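Local coordinates for lipase-esterase related protein (PDB 3E0X), which is of unknown specific function but has an alpha/beta hydrolase fold and is probably a hydrolase of the lipase-esterase kind, at residues 18-23 with 45-50; 119-124 with 173-178; 194-199 with 227-232. All coordinates share one frame; numbering follows the deposited sequence.

The three contacts come in series along the chain, interaction 1 first and interaction 3 last, with centres 18 to 21 Å apart and nearest atoms about 7 to 9 Å apart, so none touches another. Interaction 1 pairs strands 18-22 and 43-47 of the central sheet, and interaction 3 starts from strand 191-196 of the same sheet, on the other side of the chain's centre. Between them in sequence, interaction 2 joins the loop after strand 109-115 to the end of helix 165-177. H227 touches the bound ortho-xylene, while the side chains of C175 and H23 come within about 6 and 7 Å of it. Parts far apart in sequence thus converge near one ligand pocket.

Interaction 1 (18-23 with 45-50); sequences TLLFVH and ILLDLK
F21 is held through both its N-H and its carbonyl to the strand carrying I45 and L47. F21 N gives its hydrogen to I45 O at 2.9 Å, and L47 N gives one to F21 O at 3.1 Å; one step back, I45 N reaches L19 O at 2.8 Å. All three bonds are nearly straight, as expected of parallel neighbours whose segments diverge by just 19°. Beyond F21 and L46 the two chains spread, and a water fills in by donating to both F21 O and L47 O. L47 O also takes a weak, bent bond from H23 ND1 at 3.3 Å, in the plane of the imidazole.

Apolar packing runs on both faces. L20 has CG anti to its own N (chi1 179°), which carries CD1 across to I45 CG2, 3.6 Å away; this face, with V22 and L47, is covered by helix 63-76. On the other face L46 runs beside F21, its CD2 sitting over the phenyl face 4.0 Å from the centroid, in a CH-pi contact displaced toward the rim. F32 then meets the F21 ring edge-to-face.

At the C-terminal end H23 and L49 overlap in antiparallel fashion, L49 CD1 lying over the imidazole face, 4.0 Å from its centroid. L49 CD2 meanwhile touches V22 CG1.

This is the parallel core of an alpha/beta hydrolase sheet. H23 directly precedes G24 and S25 of the ligand pocket, consistent with the His-Gly loop that helps shape the oxyanion hole in relatives.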
loop_
_atom_site.group_PDB
_atom_site.type_symbol
_atom_site.label_atom_id
_atom_site.label_comp_id
_atom_site.label_asym_id
_atom_site.label_seq_id
_atom_site.Cartn_x
_atom_site.Cartn_y
_atom_site.Cartn_z
ATOM N N THR A 18 -5.491 11.140 11.471
ATOM C CA THR A 18 -4.792 9.882 11.663
ATOM C C THR A 18 -4.526 9.270 10.299
ATOM O O THR A 18 -5.446 9.154 9.492
ATOM C CB THR A 18 -5.662 8.916 12.528
ATOM O OG1 THR A 18 -5.794 9.455 13.850
ATOM C CG2 THR A 18 -5.059 7.545 12.606
ATOM N N LEU A 19 -3.275 8.884 10.061
ATOM C CA LEU A 19 -2.916 8.245 8.811
ATOM C C LEU A 19 -2.514 6.831 9.140
ATOM O O LEU A 19 -1.585 6.599 9.944
ATOM C CB LEU A 19 -1.743 8.972 8.169
ATOM C CG LEU A 19 -1.831 10.478 7.904
ATOM C CD1 LEU A 19 -0.593 11.016 7.136
ATOM C CD2 LEU A 19 -3.086 10.858 7.181
ATOM N N LEU A 20 -3.207 5.878 8.529
ATOM C CA LEU A 20 -2.890 4.468 8.740
ATOM C C LEU A 20 -2.257 3.955 7.439
ATOM O O LEU A 20 -2.909 3.938 6.388
ATOM C CB LEU A 20 -4.174 3.694 9.090
ATOM C CG LEU A 20 -3.998 2.194 9.315
ATOM C CD1 LEU A 20 -3.064 1.882 10.445
ATOM C CD2 LEU A 20 -5.333 1.531 9.574
ATOM N N PHE A 21 -0.984 3.550 7.528
ATOM C CA PHE A 21 -0.190 3.142 6.370
ATOM C C PHE A 21 -0.197 1.639 6.245
ATOM O O PHE A 21 0.123 0.924 7.214
ATOM C CB PHE A 21 1.273 3.589 6.541
ATOM C CG PHE A 21 1.466 5.099 6.619
ATOM C CD1 PHE A 21 2.013 5.804 5.538
ATOM C CD2 PHE A 21 1.163 5.817 7.785
ATOM C CE1 PHE A 21 2.233 7.198 5.613
ATOM C CE2 PHE A 21 1.388 7.187 7.865
ATOM C CZ PHE A 21 1.917 7.883 6.804
ATOM N N VAL A 22 -0.468 1.167 5.030
ATOM C CA VAL A 22 -0.509 -0.253 4.734
ATOM C C VAL A 22 0.467 -0.533 3.593
ATOM O O VAL A 22 0.289 -0.051 2.463
ATOM C CB VAL A 22 -1.919 -0.684 4.290
ATOM C CG1 VAL A 22 -1.928 -2.159 3.962
ATOM C CG2 VAL A 22 -2.948 -0.359 5.367
ATOM N N HIS A 23 1.468 -1.354 3.894
ATOM C CA HIS A 23 2.546 -1.636 2.950
ATOM C C HIS A 23 2.101 -2.634 1.876
ATOM O O HIS A 23 0.945 -3.069 1.841
ATOM C CB HIS A 23 3.754 -2.176 3.719
ATOM C CG HIS A 23 3.518 -3.535 4.275
ATOM N ND1 HIS A 23 3.205 -3.789 5.600
ATOM C CD2 HIS A 23 3.522 -4.735 3.656
ATOM C CE1 HIS A 23 3.062 -5.097 5.768
ATOM N NE2 HIS A 23 3.219 -5.686 4.596
ATOM N N ILE A 45 0.250 5.843 11.968
ATOM C CA ILE A 45 0.205 4.461 12.435
ATOM C C ILE A 45 0.625 3.605 11.250
ATOM O O ILE A 45 -0.005 3.652 10.207
ATOM C CB ILE A 45 -1.232 4.066 12.921
ATOM C CG1 ILE A 45 -1.702 5.006 14.053
ATOM C CG2 ILE A 45 -1.246 2.644 13.418
ATOM C CD1 ILE A 45 -3.234 4.933 14.362
ATOM N N LEU A 46 1.710 2.855 11.407
ATOM C CA LEU A 46 2.232 2.041 10.299
ATOM C C LEU A 46 2.081 0.592 10.686
ATOM O O LEU A 46 2.635 0.168 11.679
ATOM C CB LEU A 46 3.696 2.405 9.981
ATOM C CG LEU A 46 3.753 3.908 9.632
ATOM C CD1 LEU A 46 4.232 4.710 10.822
ATOM C CD2 LEU A 46 4.559 4.209 8.369
ATOM N N LEU A 47 1.297 -0.164 9.913
ATOM C CA LEU A 47 0.906 -1.539 10.198
ATOM C C LEU A 47 1.857 -2.559 9.563
ATOM O O LEU A 47 2.263 -2.344 8.418
ATOM C CB LEU A 47 -0.477 -1.732 9.554
ATOM C CG LEU A 47 -1.516 -2.670 10.142
ATOM C CD1 LEU A 47 -1.616 -2.460 11.646
ATOM C CD2 LEU A 47 -2.879 -2.469 9.461
ATOM N N ASP A 48 2.160 -3.659 10.240
ATOM C CA ASP A 48 2.718 -4.829 9.548
ATOM C C ASP A 48 1.569 -5.795 9.269
ATOM O O ASP A 48 0.849 -6.239 10.193
ATOM C CB ASP A 48 3.784 -5.536 10.406
ATOM C CG ASP A 48 5.180 -4.920 10.280
ATOM O OD1 ASP A 48 5.520 -4.342 9.221
ATOM O OD2 ASP A 48 5.967 -5.071 11.246
ATOM N N LEU A 49 1.373 -6.131 8.000
ATOM C CA LEU A 49 0.348 -7.122 7.665
ATOM C C LEU A 49 0.751 -8.489 8.211
ATOM O O LEU A 49 1.924 -8.767 8.403
ATOM C CB LEU A 49 0.140 -7.210 6.138
ATOM C CG LEU A 49 -0.376 -5.940 5.449
ATOM C CD1 LEU A 49 -0.294 -6.078 3.921
ATOM C CD2 LEU A 49 -1.808 -5.671 5.946
ATOM N N LYS A 50 -0.226 -9.352 8.436
ATOM C CA LYS A 50 0.037 -10.668 9.013
ATOM C C LYS A 50 1.098 -11.389 8.200
ATOM O O LYS A 50 1.062 -11.420 6.961
ATOM C CB LYS A 50 -1.278 -11.457 9.066
ATOM C CG LYS A 50 -1.236 -12.845 9.742
ATOM C CD LYS A 50 -2.712 -13.364 9.936
ATOM C CE LYS A 50 -2.798 -14.809 10.280
ATOM N NZ LYS A 50 -2.962 -15.664 9.100
HETATM O O HOH W 1 2.622 -0.462 6.575
#

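Interaction 2 (119-124 with 173-178); sequences ARFDKL and IACKLI
F121 turns the edge of its ring to the end of the helix that carries C175. Its CD2 comes within 3.3 Å of C175 O, close to the ring plane, and the same edge meets I178 CG2 at 3.8 Å from CD2. With chi1 at -56°, F121 has CG anti to its carbonyl carbon, and the phenyl runs beside I178 in the same direction. C175 SG makes an oblique sulfur-aromatic contact, 4.8 Å from the ring centroid.

Polar bridging between the two backbones goes through one water. It accepts from F121 N at 2.8 Å, and both C175 O and I178 O lie where it could donate, the latter at 2.6 Å; more acceptors surround it than it has protons. The water thus ties carbonyls at the end of the helix to the loop. Alongside, R120 CA packs against I178 O, and L124 CD1 rests over the backbone of K176, 4.2 Å from its CA.

In the next shell, a type I turn from F121 to L124 swings both hydrophobic residues toward the helix. R120 and D122 form a salt bridge on the outer side, R120 NE donating to D122 OD1 at 3.1 Å and approaching from above the carboxylate plane. A119 adds a backbone bond to L180, K176 NZ binds Y133 OH, and V63 and Y64 of helix 63-76 cover I178.

Farther in, C175 touches S25, and L124 touches L201; both partners line the ortho-xylene pocket. The loop opens, and helix 165-177 closes, a helical insertion between strands 109-115 and 191-196, the usual place for the cap of an alpha/beta hydrolase.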
loop_
_atom_site.group_PDB
_atom_site.type_symbol
_atom_site.label_atom_id
_atom_site.label_comp_id
_atom_site.label_asym_id
_atom_site.label_seq_id
_atom_site.Cartn_x
_atom_site.Cartn_y
_atom_site.Cartn_z
ATOM N N ALA A 119 -6.644 -1.694 -8.361
ATOM C CA ALA A 119 -7.742 -2.539 -7.938
ATOM C C ALA A 119 -7.722 -3.897 -8.645
ATOM O O ALA A 119 -8.499 -4.775 -8.324
ATOM C CB ALA A 119 -9.069 -1.842 -8.220
ATOM N N ARG A 120 -6.863 -4.024 -9.642
ATOM C CA ARG A 120 -6.722 -5.232 -10.470
ATOM C C ARG A 120 -5.376 -5.066 -11.147
ATOM O O ARG A 120 -4.988 -3.956 -11.518
ATOM C CB ARG A 120 -7.878 -5.314 -11.494
ATOM C CG ARG A 120 -7.851 -6.485 -12.493
ATOM C CD ARG A 120 -8.951 -6.316 -13.551
ATOM N NE ARG A 120 -8.706 -5.191 -14.449
ATOM C CZ ARG A 120 -9.656 -4.462 -15.034
ATOM N NH1 ARG A 120 -10.936 -4.741 -14.847
ATOM N NH2 ARG A 120 -9.320 -3.446 -15.818
ATOM N N PHE A 121 -4.655 -6.172 -11.281
ATOM C CA PHE A 121 -3.300 -6.137 -11.820
ATOM C C PHE A 121 -3.206 -7.116 -12.981
ATOM O O PHE A 121 -2.360 -8.012 -12.985
ATOM C CB PHE A 121 -2.284 -6.460 -10.716
ATOM C CG PHE A 121 -2.389 -5.540 -9.522
ATOM C CD1 PHE A 121 -1.757 -4.294 -9.509
ATOM C CD2 PHE A 121 -3.157 -5.911 -8.428
ATOM C CE1 PHE A 121 -1.884 -3.438 -8.404
ATOM C CE2 PHE A 121 -3.282 -5.054 -7.311
ATOM C CZ PHE A 121 -2.634 -3.821 -7.296
ATOM N N ASP A 122 -4.057 -6.918 -13.985
ATOM C CA ASP A 122 -4.238 -7.906 -15.056
ATOM C C ASP A 122 -3.146 -7.936 -16.109
ATOM O O ASP A 122 -3.141 -8.836 -16.941
ATOM C CB ASP A 122 -5.613 -7.710 -15.706
ATOM C CG ASP A 122 -5.812 -6.305 -16.212
ATOM O OD1 ASP A 122 -5.806 -5.389 -15.385
ATOM O OD2 ASP A 122 -5.950 -6.094 -17.438
ATOM N N LYS A 123 -2.236 -6.967 -16.073
ATOM C CA LYS A 123 -1.188 -6.897 -17.077
ATOM C C LYS A 123 0.213 -7.199 -16.527
ATOM O O LYS A 123 1.212 -6.971 -17.212
ATOM C CB LYS A 123 -1.227 -5.564 -17.826
ATOM C CG LYS A 123 -2.483 -5.383 -18.654
ATOM C CD LYS A 123 -2.346 -4.261 -19.627
ATOM C CE LYS A 123 -3.687 -4.033 -20.338
ATOM N NZ LYS A 123 -3.639 -2.797 -21.170
ATOM N N LEU A 124 0.276 -7.754 -15.323
ATOM C CA LEU A 124 1.560 -8.157 -14.757
ATOM C C LEU A 124 2.339 -8.994 -15.763
ATOM O O LEU A 124 1.793 -9.892 -16.403
ATOM C CB LEU A 124 1.355 -8.942 -13.468
ATOM C CG LEU A 124 0.934 -8.120 -12.238
ATOM C CD1 LEU A 124 0.404 -9.007 -11.117
ATOM C CD2 LEU A 124 2.062 -7.225 -11.707
ATOM N N ILE A 173 0.977 -13.487 -6.116
ATOM C CA ILE A 173 -0.159 -14.326 -6.507
ATOM C C ILE A 173 -1.470 -13.675 -6.030
ATOM O O ILE A 173 -2.447 -13.610 -6.800
ATOM C CB ILE A 173 -0.003 -15.792 -5.978
ATOM C CG1 ILE A 173 1.174 -16.462 -6.712
ATOM C CG2 ILE A 173 -1.313 -16.557 -6.116
ATOM C CD1 ILE A 173 1.619 -17.824 -6.152
ATOM N N ALA A 174 -1.486 -13.167 -4.787
ATOM C CA ALA A 174 -2.685 -12.465 -4.287
ATOM C C ALA A 174 -3.016 -11.288 -5.212
ATOM O O ALA A 174 -4.204 -11.048 -5.546
ATOM C CB ALA A 174 -2.464 -11.989 -2.852
ATOM N N CYS A 175 -1.970 -10.586 -5.675
ATOM C CA CYS A 175 -2.213 -9.449 -6.575
ATOM C C CYS A 175 -2.748 -9.872 -7.924
ATOM O O CYS A 175 -3.635 -9.211 -8.478
ATOM C CB CYS A 175 -0.942 -8.632 -6.765
ATOM S SG CYS A 175 -0.507 -7.664 -5.299
ATOM N N LYS A 176 -2.235 -10.980 -8.459
ATOM C CA LYS A 176 -2.724 -11.445 -9.747
ATOM C C LYS A 176 -4.195 -11.912 -9.646
ATOM O O LYS A 176 -4.939 -11.830 -10.631
ATOM C CB LYS A 176 -1.829 -12.548 -10.313
ATOM C CG LYS A 176 -2.361 -13.076 -11.626
ATOM C CD LYS A 176 -1.367 -13.858 -12.441
ATOM C CE LYS A 176 -2.108 -14.372 -13.680
ATOM N NZ LYS A 176 -1.676 -15.712 -14.136
ATOM N N LEU A 177 -4.619 -12.368 -8.466
ATOM C CA LEU A 177 -5.980 -12.850 -8.278
ATOM C C LEU A 177 -6.998 -11.732 -8.038
ATOM O O LEU A 177 -8.144 -11.897 -8.433
ATOM C CB LEU A 177 -6.039 -13.812 -7.103
ATOM C CG LEU A 177 -5.338 -15.165 -7.283
ATOM C CD1 LEU A 177 -5.321 -15.932 -5.948
ATOM C CD2 LEU A 177 -5.950 -15.999 -8.400
ATOM N N ILE A 178 -6.611 -10.625 -7.397
ATOM C CA ILE A 178 -7.606 -9.614 -6.965
ATOM C C ILE A 178 -8.251 -8.842 -8.123
ATOM O O ILE A 178 -7.585 -8.476 -9.100
ATOM C CB ILE A 178 -7.004 -8.628 -5.935
ATOM C CG1 ILE A 178 -8.106 -7.814 -5.235
ATOM C CG2 ILE A 178 -5.926 -7.715 -6.579
ATOM C CD1 ILE A 178 -9.161 -8.646 -4.430
HETATM O O HOH W 2 -5.391 -8.743 -10.544
#

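Interaction 3 (194-199 with 227-232); sequences IVAKDE and HFLLVV. With OXE (ortho-xylene), chain C.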
loop_
_atom_site.group_PDB
_atom_site.type_symbol
_atom_site.label_atom_id
_atom_site.label_comp_id
_atom_site.label_asym_id
_atom_site.label_seq_id
_atom_site.Cartn_x
_atom_site.Cartn_y
_atom_site.Cartn_z
ATOM N N ILE A 194 -1.895 7.860 -6.553
ATOM C CA ILE A 194 -0.609 8.542 -6.806
ATOM C C ILE A 194 0.306 7.485 -7.406
ATOM O O ILE A 194 0.427 6.401 -6.843
ATOM C CB ILE A 194 0.032 9.059 -5.492
ATOM C CG1 ILE A 194 -0.869 10.095 -4.828
ATOM C CG2 ILE A 194 1.403 9.684 -5.786
ATOM C CD1 ILE A 194 -0.433 10.403 -3.393
ATOM N N VAL A 195 0.957 7.794 -8.529
ATOM C CA VAL A 195 1.749 6.770 -9.237
ATOM C C VAL A 195 2.746 7.464 -10.154
ATOM O O VAL A 195 2.536 8.615 -10.526
ATOM C CB VAL A 195 0.817 5.855 -10.089
ATOM C CG1 VAL A 195 0.187 6.605 -11.246
ATOM C CG2 VAL A 195 1.525 4.599 -10.581
ATOM N N ALA A 196 3.828 6.753 -10.503
ATOM C CA ALA A 196 4.792 7.241 -11.492
ATOM C C ALA A 196 4.441 6.693 -12.878
ATOM O O ALA A 196 4.142 5.486 -13.040
ATOM C CB ALA A 196 6.182 6.798 -11.089
ATOM N N LYS A 197 4.511 7.577 -13.877
ATOM C CA LYS A 197 4.174 7.226 -15.249
ATOM C C LYS A 197 5.042 6.096 -15.788
ATOM O O LYS A 197 4.568 5.276 -16.597
ATOM C CB LYS A 197 4.300 8.470 -16.137
ATOM C CG LYS A 197 3.962 8.254 -17.619
ATOM C CD LYS A 197 4.166 9.569 -18.352
ATOM C CE LYS A 197 4.063 9.370 -19.870
ATOM N NZ LYS A 197 4.542 10.582 -20.594
ATOM N N ASP A 198 6.295 6.036 -15.336
ATOM C CA ASP A 198 7.225 5.033 -15.832
ATOM C C ASP A 198 7.111 3.669 -15.145
ATOM O O ASP A 198 7.932 2.781 -15.390
ATOM C CB ASP A 198 8.666 5.581 -15.804
ATOM C CG ASP A 198 9.127 6.022 -14.424
ATOM O OD1 ASP A 198 8.331 6.000 -13.479
ATOM O OD2 ASP A 198 10.328 6.368 -14.263
ATOM N N GLU A 199 6.085 3.456 -14.318
ATOM C CA GLU A 199 5.857 2.114 -13.754
ATOM C C GLU A 199 5.816 1.004 -14.781
ATOM O O GLU A 199 5.132 1.134 -15.815
ATOM C CB GLU A 199 4.520 2.063 -13.024
ATOM C CG GLU A 199 4.597 2.599 -11.623
ATOM C CD GLU A 199 4.956 1.544 -10.603
ATOM O OE1 GLU A 199 4.930 1.888 -9.403
ATOM O OE2 GLU A 199 5.282 0.386 -10.988
ATOM N N HIS A 227 8.559 2.087 -9.144
ATOM C CA HIS A 227 7.796 1.540 -8.015
ATOM C C HIS A 227 8.339 2.011 -6.656
ATOM O O HIS A 227 7.688 1.821 -5.612
ATOM C CB HIS A 227 7.727 0.011 -8.111
ATOM C CG HIS A 227 6.590 -0.590 -7.361
ATOM N ND1 HIS A 227 5.281 -0.233 -7.592
ATOM C CD2 HIS A 227 6.563 -1.565 -6.424
ATOM C CE1 HIS A 227 4.499 -0.935 -6.787
ATOM N NE2 HIS A 227 5.251 -1.752 -6.072
ATOM N N PHE A 228 9.531 2.614 -6.670
ATOM C CA PHE A 228 10.101 3.190 -5.446
ATOM C C PHE A 228 9.881 4.699 -5.365
ATOM O O PHE A 228 10.583 5.387 -4.639
ATOM C CB PHE A 228 11.586 2.812 -5.295
ATOM C CG PHE A 228 11.840 1.710 -4.286
ATOM C CD1 PHE A 228 10.857 0.771 -3.953
ATOM C CD2 PHE A 228 13.109 1.584 -3.719
ATOM C CE1 PHE A 228 11.138 -0.260 -3.047
ATOM C CE2 PHE A 228 13.396 0.579 -2.809
ATOM C CZ PHE A 228 12.421 -0.354 -2.467
ATOM N N LEU A 229 8.869 5.195 -6.071
ATOM C CA LEU A 229 8.458 6.597 -5.952
ATOM C C LEU A 229 8.371 7.031 -4.489
ATOM O O LEU A 229 8.819 8.117 -4.143
ATOM C CB LEU A 229 7.094 6.793 -6.624
ATOM C CG LEU A 229 6.464 8.183 -6.558
ATOM C CD1 LEU A 229 7.292 9.228 -7.328
ATOM C CD2 LEU A 229 5.016 8.134 -7.094
ATOM N N LEU A 230 7.812 6.176 -3.630
ATOM C CA LEU A 230 7.600 6.541 -2.204
ATOM C C LEU A 230 8.902 6.654 -1.406
ATOM O O LEU A 230 8.878 7.093 -0.239
ATOM C CB LEU A 230 6.655 5.538 -1.493
ATOM C CG LEU A 230 7.249 4.199 -0.994
ATOM C CD1 LEU A 230 6.215 3.463 -0.144
ATOM C CD2 LEU A 230 7.811 3.275 -2.080
ATOM N N VAL A 231 10.004 6.170 -2.001
ATOM C CA VAL A 231 11.319 6.221 -1.371
ATOM C C VAL A 231 12.152 7.345 -1.987
ATOM O O VAL A 231 12.698 8.190 -1.261
ATOM C CB VAL A 231 12.059 4.866 -1.534
ATOM C CG1 VAL A 231 13.558 5.030 -1.303
ATOM C CG2 VAL A 231 11.466 3.855 -0.594
ATOM N N VAL A 232 12.222 7.388 -3.314
ATOM C CA VAL A 232 13.084 8.373 -3.979
ATOM C C VAL A 232 12.445 9.759 -4.093
ATOM O O VAL A 232 13.155 10.761 -4.272
ATOM C CB VAL A 232 13.568 7.897 -5.370
ATOM C CG1 VAL A 232 14.309 6.582 -5.228
ATOM C CG2 VAL A 232 12.413 7.746 -6.348
HETATM C C1 OXE C . 6.585 -4.483 -4.688
HETATM C C2 OXE C . 6.945 -3.976 -3.345
HETATM C C3 OXE C . 8.284 -3.851 -2.981
HETATM C C4 OXE C . 9.267 -4.197 -3.914
HETATM C C5 OXE C . 8.939 -4.687 -5.184
HETATM C C6 OXE C . 7.599 -4.822 -5.587
HETATM C "C1'" OXE C . 5.129 -4.584 -5.065
HETATM C "C2'" OXE C . 5.858 -3.617 -2.378
#
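E199 OE2 is gripped by the backbone N-H groups of L201 and T202, a hold that should restrict the carboxylate's rotation and presents OE1 to H227. H227 ND1 donates to OE1 at 2.8 Å, with 162° at the hydrogen. OE1 uses its syn lone pair and lies in the imidazole plane, although carboxylate and ring are turned 76° apart. A bend at chi2 (-89°) brings the glutamate tip across to the histidine. At the far edge of the ring, the modelled distance of 3.0 Å from NE2 to the ortho-xylene methyl C1' is shorter than such a contact normally allows, so its detail is doubtful. S92 of the GxSxG sequence also touches the imidazole, consistent with a Ser-His-acid site, as in family members.

Away from the pocket, L229 CD2 abuts the backbone of strand 191-196, 3.9 Å from A196 N. The same methyl touches I194 CG2 at 4.1 Å, where the two side chains meet roughly perpendicular.

L229 begins the single-turn helix 229-232; L229 faces the strand, while F228, V231 and V232 touch helix 152-158. Strand 217-222 contributes F222, and helix 234-242 contributes V237, to the packing around L229.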